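Long-range contact in nitronate monooxygenase family protein (Pseudomonas aeruginosa, PDB 4QIT), which binds FMN and, with molecular oxygen, oxidatively denitrifies alkyl nitronates, propionate 3-nitronate best of all: residues 112-117 against 304-309. The protein carries 1 engineered substitution. Sequence-based numbering, arbitrary orientation.
Sequences KNIYLS and DYPFVY
Lys-112 meets Phe-307 through its backbone. Lys-112 O lies 3.5 Å from Phe-307 CD1, and the lysine CB is directed away from the other segment. Lys-112 N is hydrogen-bonded to OD2 of Asp-310, the residue after Tyr-309. Asn-113 is the centre of an inverse gamma turn and touches two residues. Asn-113 CB packs on Phe-307 CE1 at 3.9 Å. Its CG is anti to the backbone N (chi1 -171°), and the amide oxygen reaches the proline ring, with Asn-113 OD1 3.2 Å from Pro-306 CD. The amide ND2 turns to Glu-120 in a weak hydrogen bond. Pro-306 follows a cis peptide bond and is the N-cap of helix 307-320. The contact thus joins the start of this helix to the loop between helices 86-101 and 124-131, in a TIM-barrel enzyme. Ile-114 brings CG1 up to Pro-306 CB and O and CD1 to Tyr-309, with Ile-114 CD1 4.2 Å from Tyr-309 CD2. The same CD1 lies over one face of the neighbouring Tyr-115 ring, offset to its rim. Tyr-115 has the largest share of the contact. Its CB rests against Pro-306 CG. Its ring meets that of Tyr-309 obliquely, planes at 55°, and Tyr-115 OH comes to the edge of that ring, 3.2 Å from Tyr-309 CE2. On Tyr-115's own edge sits the hydroxyl of Tyr-305, with Tyr-305 OH 3.5 Å from Tyr-115 CD2. The Tyr-305 ring has Pro-306 CB over its centre, and the Tyr-305 side chain is about 5 Å from bound nitroethane. Tyr-115 also touches Leu-27, a probable FMN-binding residue, and its carbonyl O accepts a hydrogen bond from His-79.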
ATOM      1  N   LYS A 112      15.122  -6.725  28.333  1.00 14.12           N
ATOM      2  CA  LYS A 112      16.424  -7.065  27.776  1.00 15.54           C
ATOM      3  C   LYS A 112      16.470  -6.842  26.270  1.00 15.87           C
ATOM      4  O   LYS A 112      15.433  -6.832  25.589  1.00 13.59           O
ATOM      5  CB  LYS A 112      16.760  -8.533  28.078  1.00 14.14           C
ATOM      6  CG  LYS A 112      16.716  -8.913  29.560  1.00 17.92           C
ATOM      7  CD  LYS A 112      17.021 -10.399  29.719  1.00 21.97           C
ATOM      8  CE  LYS A 112      16.806 -10.881  31.141  1.00 27.62           C
ATOM      9  NZ  LYS A 112      15.361 -10.953  31.473  1.00 35.61           N
ATOM     10  N   ASN A 113      17.684  -6.681  25.758  1.00 13.50           N
ATOM     11  CA  ASN A 113      17.918  -6.514  24.331  1.00 12.71           C
ATOM     12  C   ASN A 113      17.886  -7.881  23.653  1.00 12.25           C
ATOM     13  O   ASN A 113      18.924  -8.454  23.320  1.00 13.45           O
ATOM     14  CB  ASN A 113      19.269  -5.834  24.125  1.00 15.08           C
ATOM     15  CG  ASN A 113      19.502  -5.421  22.703  1.00 16.48           C
ATOM     16  OD1 ASN A 113      18.593  -5.466  21.879  1.00 15.14           O
ATOM     17  ND2 ASN A 113      20.727  -4.996  22.402  1.00 17.39           N
ATOM     18  N   ILE A 114      16.682  -8.397  23.429  1.00 11.78           N
ATOM     19  CA  ILE A 114      16.534  -9.808  23.060  1.00 14.51           C
ATOM     20  C   ILE A 114      16.962 -10.140  21.636  1.00 14.50           C
ATOM     21  O   ILE A 114      17.290 -11.289  21.332  1.00 14.99           O
ATOM     22  CB  ILE A 114      15.101 -10.298  23.281  1.00 13.92           C
ATOM     23  CG1 ILE A 114      14.119  -9.422  22.503  1.00 12.72           C
ATOM     24  CG2 ILE A 114      14.767 -10.287  24.755  1.00 16.55           C
ATOM     25  CD1 ILE A 114      12.729 -10.059  22.373  1.00 17.02           C
ATOM     26  N   TYR A 115      16.958  -9.145  20.757  1.00 10.82           N
ATOM     27  CA  TYR A 115      17.373  -9.358  19.379  1.00 11.25           C
ATOM     28  C   TYR A 115      18.600  -8.508  19.090  1.00 12.77           C
ATOM     29  O   TYR A 115      18.475  -7.322  18.760  1.00 14.01           O
ATOM     30  CB  TYR A 115      16.260  -8.963  18.397  1.00 12.77           C
ATOM     31  CG  TYR A 115      15.023  -9.838  18.417  1.00 13.77           C
ATOM     32  CD1 TYR A 115      15.041 -11.105  18.979  1.00 15.72           C
ATOM     33  CD2 TYR A 115      13.834  -9.386  17.852  1.00 15.26           C
ATOM     34  CE1 TYR A 115      13.895 -11.905  18.987  1.00 16.64           C
ATOM     35  CE2 TYR A 115      12.695 -10.174  17.851  1.00 21.57           C
ATOM     36  CZ  TYR A 115      12.731 -11.428  18.421  1.00 17.91           C
ATOM     37  OH  TYR A 115      11.593 -12.211  18.424  1.00 21.54           O
ATOM     38  N   LEU A 116      19.785  -9.099  19.208  1.00 13.91           N
ATOM     39  CA  LEU A 116      20.995  -8.344  18.919  1.00 12.40           C
ATOM     40  C   LEU A 116      21.108  -8.106  17.425  1.00 13.03           C
ATOM     41  O   LEU A 116      20.959  -9.029  16.617  1.00 14.27           O
ATOM     42  CB  LEU A 116      22.242  -9.060  19.439  1.00 14.35           C
ATOM     43  CG  LEU A 116      22.303  -9.314  20.943  1.00 16.99           C
ATOM     44  CD1 LEU A 116      23.598 -10.033  21.300  1.00 20.72           C
ATOM     45  CD2 LEU A 116      22.177  -8.012  21.710  1.00 19.95           C
ATOM     46  N   SER A 117      21.348  -6.857  17.057  1.00 12.60           N
ATOM     47  CA  SER A 117      21.580  -6.501  15.673  1.00 11.92           C
ATOM     48  C   SER A 117      22.898  -7.081  15.182  1.00 14.61           C
ATOM     49  O   SER A 117      23.822  -7.308  15.972  1.00 16.35           O
ATOM     50  CB  SER A 117      21.615  -4.982  15.532  1.00 12.85           C
ATOM     51  OG  SER A 117      21.919  -4.616  14.200  1.00 13.06           O
ATOM     52  N   ASP A 304      12.477   1.560  23.199  1.00 12.82           N
ATOM     53  CA  ASP A 304      13.095   1.281  21.917  1.00 11.41           C
ATOM     54  C   ASP A 304      12.831  -0.170  21.505  1.00 11.59           C
ATOM     55  O   ASP A 304      12.526  -1.029  22.334  1.00 11.93           O
ATOM     56  CB  ASP A 304      14.597   1.535  22.042  1.00 14.74           C
ATOM     57  CG  ASP A 304      15.262   1.851  20.724  1.00 15.61           C
ATOM     58  OD1 ASP A 304      14.559   2.007  19.695  1.00 18.22           O
ATOM     59  OD2 ASP A 304      16.510   1.958  20.721  1.00 16.20           O
ATOM     60  N   TYR A 305      12.920  -0.430  20.208  1.00 11.51           N
ATOM     61  CA  TYR A 305      13.017  -1.793  19.713  1.00 10.28           C
ATOM     62  C   TYR A 305      14.408  -2.336  20.078  1.00 10.27           C
ATOM     63  O   TYR A 305      15.395  -1.624  19.953  1.00 11.48           O
ATOM     64  CB  TYR A 305      12.841  -1.761  18.196  1.00 10.97           C
ATOM     65  CG  TYR A 305      12.972  -3.097  17.510  1.00 10.18           C
ATOM     66  CD1 TYR A 305      11.882  -3.954  17.382  1.00 11.32           C
ATOM     67  CD2 TYR A 305      14.189  -3.495  16.972  1.00 10.70           C
ATOM     68  CE1 TYR A 305      12.007  -5.188  16.739  1.00 11.36           C
ATOM     69  CE2 TYR A 305      14.333  -4.720  16.341  1.00  9.72           C
ATOM     70  CZ  TYR A 305      13.241  -5.558  16.224  1.00 11.50           C
ATOM     71  OH  TYR A 305      13.401  -6.770  15.580  1.00 13.57           O
ATOM     72  N   PRO A 306      14.505  -3.602  20.515  1.00 10.83           N
ATOM     73  CA  PRO A 306      13.453  -4.608  20.638  1.00 10.33           C
ATOM     74  C   PRO A 306      12.991  -4.830  22.091  1.00 10.01           C
ATOM     75  O   PRO A 306      12.352  -5.854  22.389  1.00 10.62           O
ATOM     76  CB  PRO A 306      14.166  -5.862  20.128  1.00 11.27           C
ATOM     77  CG  PRO A 306      15.557  -5.711  20.718  1.00 11.67           C
ATOM     78  CD  PRO A 306      15.837  -4.206  20.730  1.00 11.74           C
ATOM     79  N   PHE A 307      13.316  -3.897  22.988  1.00 10.77           N
ATOM     80  CA  PHE A 307      12.908  -4.015  24.383  1.00 11.17           C
ATOM     81  C   PHE A 307      11.398  -4.148  24.526  1.00 10.80           C
ATOM     82  O   PHE A 307      10.917  -4.894  25.381  1.00 10.51           O
ATOM     83  CB  PHE A 307      13.430  -2.824  25.209  1.00 11.42           C
ATOM     84  CG  PHE A 307      14.924  -2.675  25.175  1.00 12.56           C
ATOM     85  CD1 PHE A 307      15.725  -3.388  26.064  1.00 13.93           C
ATOM     86  CD2 PHE A 307      15.531  -1.825  24.257  1.00 12.48           C
ATOM     87  CE1 PHE A 307      17.109  -3.257  26.027  1.00 15.29           C
ATOM     88  CE2 PHE A 307      16.910  -1.688  24.217  1.00 14.55           C
ATOM     89  CZ  PHE A 307      17.698  -2.410  25.102  1.00 16.01           C
ATOM     90  N   VAL A 308      10.646  -3.411  23.711  1.00  9.97           N
ATOM     91  CA  VAL A 308       9.189  -3.533  23.715  1.00 11.64           C
ATOM     92  C   VAL A 308       8.751  -4.973  23.467  1.00 11.07           C
ATOM     93  O   VAL A 308       7.866  -5.484  24.157  1.00  9.90           O
ATOM     94  CB  VAL A 308       8.537  -2.597  22.678  1.00 10.80           C
ATOM     95  CG1 VAL A 308       7.018  -2.784  22.651  1.00 12.50           C
ATOM     96  CG2 VAL A 308       8.889  -1.153  22.985  1.00 14.19           C
ATOM     97  N   TYR A 309       9.377  -5.636  22.494  1.00 10.38           N
ATOM     98  CA  TYR A 309       9.012  -7.025  22.214  1.00 10.20           C
ATOM     99  C   TYR A 309       9.305  -7.962  23.388  1.00 11.58           C
ATOM    100  O   TYR A 309       8.581  -8.927  23.601  1.00 10.36           O
ATOM    101  CB  TYR A 309       9.655  -7.533  20.915  1.00 10.66           C
ATOM    102  CG  TYR A 309       8.875  -8.679  20.287  1.00 14.98           C
ATOM    103  CD1 TYR A 309       7.487  -8.680  20.304  1.00 15.24           C
ATOM    104  CD2 TYR A 309       9.521  -9.745  19.678  1.00 21.39           C
ATOM    105  CE1 TYR A 309       6.755  -9.707  19.732  1.00 17.83           C
ATOM    106  CE2 TYR A 309       8.790 -10.788  19.100  1.00 23.10           C
ATOM    107  CZ  TYR A 309       7.408 -10.752  19.132  1.00 22.21           C
ATOM    108  OH  TYR A 309       6.662 -11.768  18.568  1.00 25.43           O
TER